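Local coordinates for exopolysaccharide biosynthesis protein (Pantoea stewartii subsp. stewartii DC283, PDB 6TGF) that probably hydrolyses the exopolysaccharide of its own bacterium's biofilm, acting as a glycan-modifying enzyme with a phage tailspike-like fold, at residues B[556-569]-B[634-648]. Residues are numbered along the deposited sequence; the frame is centred on the assembly and turned at random.
Sequences GDSWEIEVFGQSQF and AGWTPSAAIMIKSTA. With EDO (1,2-ethanediol), chain C.
The carbonyl O of Gly635 accepts the hydroxyl OG of Ser567 at 2.8 Å, nearly in line with the C=O bond. Beside it, the Trp636 carbonyl meets the ring edge of Phe569, which also slides past Pro638, CD1 to CG at 3.7 Å. Thr637 OG1 then donates to Gln566 O from above that carbonyl's plane rather than along a lone pair. From Ala641 onward the regular antiparallel ladder takes over, alternating hydrogen-bonded and non-hydrogen-bonded pairs. Bent at its last torsion (chi3 -55°), Met643 lays its methyl CE against Phe564 CB and, also at 3.4 Å, against the carboxylate carbon CD of Glu562, whose oxygens are salt-bridged to Arg590 and to Lys645 of the third subunit. On the other face, Ile644 brings CG2 to the Trp559 ring edge, 3.6 Å from CE3. Lys645 runs alongside Glu560; a water links NZ to OE2, while OE2 also salt-bridges Arg590 of the second subunit and NZ Glu562 of that subunit. Ser646 lies over the Trp559 face, its CB making a CH-pi contact, and its OG accepts from Ala648 N in an ST turn. Finally, Thr647 OG1 receives the Ser558 N-H almost straight (172°), standing in for a backbone carbonyl. Here is a worked example of neighbouring strands in a five-stranded antiparallel sheet that follows the parallel beta-helix; its face bearing Glu560, Glu562 and Lys645 is salt-bridged to the other subunits of the tailspike-like trimer.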
# COMPACT_ATOMS: atom_id res chain seq x y z
N GLY B 556 -3.43 40.07 24.80
CA GLY B 556 -2.43 40.78 23.97
C GLY B 556 -2.31 40.19 22.57
O GLY B 556 -1.50 40.73 21.79
N ASP B 557 -3.06 39.13 22.27
CA ASP B 557 -3.09 38.47 20.93
C ASP B 557 -3.58 39.49 19.89
O ASP B 557 -4.66 40.07 20.11
CB ASP B 557 -3.98 37.23 20.93
CG ASP B 557 -3.33 35.99 21.54
OD1 ASP B 557 -2.10 36.01 21.74
OD2 ASP B 557 -4.06 35.02 21.81
N SER B 558 -2.81 39.70 18.82
CA SER B 558 -3.09 40.67 17.73
C SER B 558 -3.61 39.94 16.48
O SER B 558 -3.03 38.90 16.12
CB SER B 558 -1.87 41.49 17.41
OG SER B 558 -1.70 42.54 18.35
N TRP B 559 -4.67 40.48 15.87
CA TRP B 559 -5.21 40.07 14.55
C TRP B 559 -5.12 41.27 13.59
O TRP B 559 -5.37 42.40 14.04
CB TRP B 559 -6.67 39.60 14.66
CG TRP B 559 -6.88 38.40 15.53
CD1 TRP B 559 -7.09 38.38 16.88
CD2 TRP B 559 -6.94 37.02 15.11
NE1 TRP B 559 -7.26 37.10 17.33
CE2 TRP B 559 -7.17 36.24 16.26
CE3 TRP B 559 -6.81 36.38 13.87
CZ2 TRP B 559 -7.28 34.85 16.21
CZ3 TRP B 559 -6.91 35.00 13.83
CH2 TRP B 559 -7.15 34.26 14.98
N GLU B 560 -4.78 41.01 12.32
CA GLU B 560 -4.90 41.99 11.21
C GLU B 560 -5.70 41.34 10.07
O GLU B 560 -5.14 40.44 9.41
CB GLU B 560 -3.53 42.46 10.72
CG GLU B 560 -3.60 43.51 9.63
CD GLU B 560 -2.26 43.98 9.11
OE1 GLU B 560 -1.83 45.09 9.50
OE2 GLU B 560 -1.65 43.25 8.31
N ILE B 561 -6.95 41.77 9.88
CA ILE B 561 -7.83 41.33 8.76
C ILE B 561 -7.63 42.30 7.59
O ILE B 561 -8.08 43.46 7.69
CB ILE B 561 -9.31 41.27 9.20
CG1 ILE B 561 -9.53 40.24 10.30
CG2 ILE B 561 -10.22 41.03 8.01
CD1 ILE B 561 -10.82 40.44 11.08
N GLU B 562 -6.96 41.83 6.53
CA GLU B 562 -6.79 42.57 5.25
C GLU B 562 -8.00 42.28 4.36
O GLU B 562 -8.15 41.12 3.94
CB GLU B 562 -5.49 42.16 4.56
CG GLU B 562 -5.28 42.81 3.21
CD GLU B 562 -4.06 42.32 2.45
OE1 GLU B 562 -3.87 42.75 1.31
OE2 GLU B 562 -3.31 41.50 3.01
N VAL B 563 -8.82 43.30 4.09
CA VAL B 563 -9.89 43.26 3.05
C VAL B 563 -9.26 43.71 1.73
O VAL B 563 -9.26 44.93 1.46
CB VAL B 563 -11.11 44.13 3.44
CG1 VAL B 563 -12.21 44.07 2.39
CG2 VAL B 563 -11.66 43.75 4.80
N PHE B 564 -8.72 42.76 0.97
CA PHE B 564 -8.05 43.00 -0.33
C PHE B 564 -9.11 43.15 -1.43
O PHE B 564 -10.10 42.40 -1.40
CB PHE B 564 -7.07 41.87 -0.66
CG PHE B 564 -6.38 42.02 -1.99
CD1 PHE B 564 -5.41 43.00 -2.17
CD2 PHE B 564 -6.72 41.21 -3.07
CE1 PHE B 564 -4.78 43.15 -3.40
CE2 PHE B 564 -6.09 41.37 -4.29
CZ PHE B 564 -5.12 42.34 -4.46
N GLY B 565 -8.88 44.08 -2.36
CA GLY B 565 -9.84 44.48 -3.41
C GLY B 565 -10.24 45.94 -3.24
O GLY B 565 -9.77 46.56 -2.26
N GLN B 566 -11.08 46.46 -4.13
CA GLN B 566 -11.42 47.91 -4.18
C GLN B 566 -12.91 48.12 -4.44
O GLN B 566 -13.59 47.17 -4.88
CB GLN B 566 -10.59 48.61 -5.25
CG GLN B 566 -10.96 48.22 -6.67
CD GLN B 566 -10.47 49.23 -7.68
OE1 GLN B 566 -9.30 49.23 -8.06
NE2 GLN B 566 -11.37 50.10 -8.11
N SER B 567 -13.39 49.34 -4.18
CA SER B 567 -14.73 49.86 -4.56
C SER B 567 -14.66 50.47 -5.97
O SER B 567 -13.58 50.99 -6.33
CB SER B 567 -15.23 50.86 -3.55
OG SER B 567 -16.39 51.53 -4.02
N GLN B 568 -15.76 50.39 -6.72
CA GLN B 568 -15.88 50.82 -8.14
C GLN B 568 -15.13 49.83 -9.04
O GLN B 568 -14.17 49.20 -8.57
CB GLN B 568 -15.33 52.23 -8.36
CG GLN B 568 -15.84 53.28 -7.38
CD GLN B 568 -17.33 53.49 -7.46
OE1 GLN B 568 -17.97 53.23 -8.48
NE2 GLN B 568 -17.90 53.98 -6.37
N PHE B 569 -15.57 49.70 -10.29
CA PHE B 569 -14.87 48.96 -11.38
C PHE B 569 -15.20 49.60 -12.74
O PHE B 569 -15.15 48.90 -13.76
CB PHE B 569 -15.25 47.48 -11.35
CG PHE B 569 -16.74 47.22 -11.33
CD1 PHE B 569 -17.43 47.17 -10.13
CD2 PHE B 569 -17.44 47.03 -12.50
CE1 PHE B 569 -18.79 46.93 -10.11
CE2 PHE B 569 -18.81 46.79 -12.48
CZ PHE B 569 -19.48 46.74 -11.28
N ALA B 634 -18.41 48.69 0.85
CA ALA B 634 -18.67 49.88 0.01
C ALA B 634 -19.64 49.53 -1.12
O ALA B 634 -19.83 48.33 -1.40
CB ALA B 634 -17.38 50.42 -0.54
N GLY B 635 -20.24 50.55 -1.75
CA GLY B 635 -21.05 50.40 -2.97
C GLY B 635 -20.17 50.06 -4.17
O GLY B 635 -19.09 50.67 -4.29
N TRP B 636 -20.61 49.11 -5.00
CA TRP B 636 -19.92 48.68 -6.25
C TRP B 636 -18.51 48.16 -5.94
O TRP B 636 -17.59 48.49 -6.71
CB TRP B 636 -19.88 49.82 -7.28
CG TRP B 636 -21.22 50.29 -7.73
CD1 TRP B 636 -21.72 51.56 -7.65
CD2 TRP B 636 -22.24 49.50 -8.37
NE1 TRP B 636 -22.98 51.61 -8.18
CE2 TRP B 636 -23.33 50.37 -8.63
CE3 TRP B 636 -22.35 48.15 -8.73
CZ2 TRP B 636 -24.50 49.92 -9.24
CZ3 TRP B 636 -23.51 47.72 -9.34
CH2 TRP B 636 -24.57 48.59 -9.58
N THR B 637 -18.35 47.38 -4.87
CA THR B 637 -17.13 46.57 -4.61
C THR B 637 -17.42 45.15 -5.08
O THR B 637 -18.13 44.40 -4.42
CB THR B 637 -16.63 46.69 -3.16
OG1 THR B 637 -15.47 45.87 -3.02
CG2 THR B 637 -17.64 46.29 -2.12
N PRO B 638 -16.90 44.75 -6.27
CA PRO B 638 -17.35 43.54 -6.95
C PRO B 638 -16.80 42.23 -6.36
O PRO B 638 -17.44 41.21 -6.52
CB PRO B 638 -16.83 43.75 -8.38
CG PRO B 638 -15.57 44.56 -8.19
CD PRO B 638 -15.85 45.46 -7.01
N SER B 639 -15.63 42.29 -5.71
CA SER B 639 -14.92 41.12 -5.13
C SER B 639 -13.86 41.60 -4.13
O SER B 639 -12.90 42.26 -4.56
CB SER B 639 -14.31 40.26 -6.21
OG SER B 639 -13.46 41.03 -7.05
N ALA B 640 -14.04 41.27 -2.85
CA ALA B 640 -13.12 41.60 -1.74
C ALA B 640 -12.67 40.32 -1.04
O ALA B 640 -13.54 39.63 -0.47
CB ALA B 640 -13.78 42.56 -0.78
N ALA B 641 -11.37 40.01 -1.08
CA ALA B 641 -10.75 38.81 -0.48
C ALA B 641 -10.33 39.12 0.97
O ALA B 641 -9.60 40.11 1.17
CB ALA B 641 -9.57 38.37 -1.31
N ILE B 642 -10.79 38.31 1.92
CA ILE B 642 -10.43 38.43 3.37
C ILE B 642 -9.17 37.59 3.61
O ILE B 642 -9.22 36.37 3.38
CB ILE B 642 -11.61 38.01 4.28
CG1 ILE B 642 -12.66 39.11 4.43
CG2 ILE B 642 -11.11 37.57 5.65
CD1 ILE B 642 -13.05 39.81 3.14
N MET B 643 -8.09 38.24 4.06
CA MET B 643 -6.78 37.60 4.35
C MET B 643 -6.29 38.12 5.71
O MET B 643 -6.37 39.33 5.94
CB MET B 643 -5.78 37.91 3.24
CG MET B 643 -6.26 37.42 1.88
SD MET B 643 -5.14 37.79 0.50
CE MET B 643 -4.97 39.56 0.68
N ILE B 644 -5.82 37.21 6.57
CA ILE B 644 -5.64 37.46 8.03
C ILE B 644 -4.21 37.10 8.45
O ILE B 644 -3.68 36.08 7.95
CB ILE B 644 -6.69 36.69 8.85
CG1 ILE B 644 -8.11 36.98 8.35
CG2 ILE B 644 -6.54 36.98 10.34
CD1 ILE B 644 -9.20 36.18 9.04
N LYS B 645 -3.61 37.92 9.32
CA LYS B 645 -2.37 37.63 10.08
C LYS B 645 -2.71 37.64 11.57
O LYS B 645 -3.64 38.37 11.95
CB LYS B 645 -1.29 38.67 9.76
CG LYS B 645 -0.77 38.64 8.33
CD LYS B 645 0.04 39.86 7.96
CE LYS B 645 0.60 39.78 6.55
NZ LYS B 645 1.73 40.72 6.36
N SER B 646 -2.00 36.84 12.38
CA SER B 646 -2.30 36.64 13.82
C SER B 646 -1.03 36.30 14.61
O SER B 646 -0.17 35.59 14.06
CB SER B 646 -3.35 35.57 14.00
OG SER B 646 -3.80 35.52 15.35
N THR B 647 -0.95 36.79 15.85
CA THR B 647 0.10 36.45 16.85
C THR B 647 -0.41 35.32 17.76
O THR B 647 0.39 34.81 18.56
CB THR B 647 0.47 37.67 17.71
OG1 THR B 647 -0.61 37.95 18.60
CG2 THR B 647 0.79 38.90 16.88
N ALA B 648 -1.69 34.96 17.64
CA ALA B 648 -2.38 33.96 18.48
C ALA B 648 -1.78 32.57 18.23
O ALA B 648 -1.35 32.29 17.09
CB ALA B 648 -3.86 33.98 18.19
C1 EDO C . -20.81 51.05 -12.10
O1 EDO C . -21.72 50.10 -11.57
C2 EDO C . -19.97 51.71 -11.06
O2 EDO C . -18.62 51.30 -11.04
O HOH W 1 0.07 43.11 5.79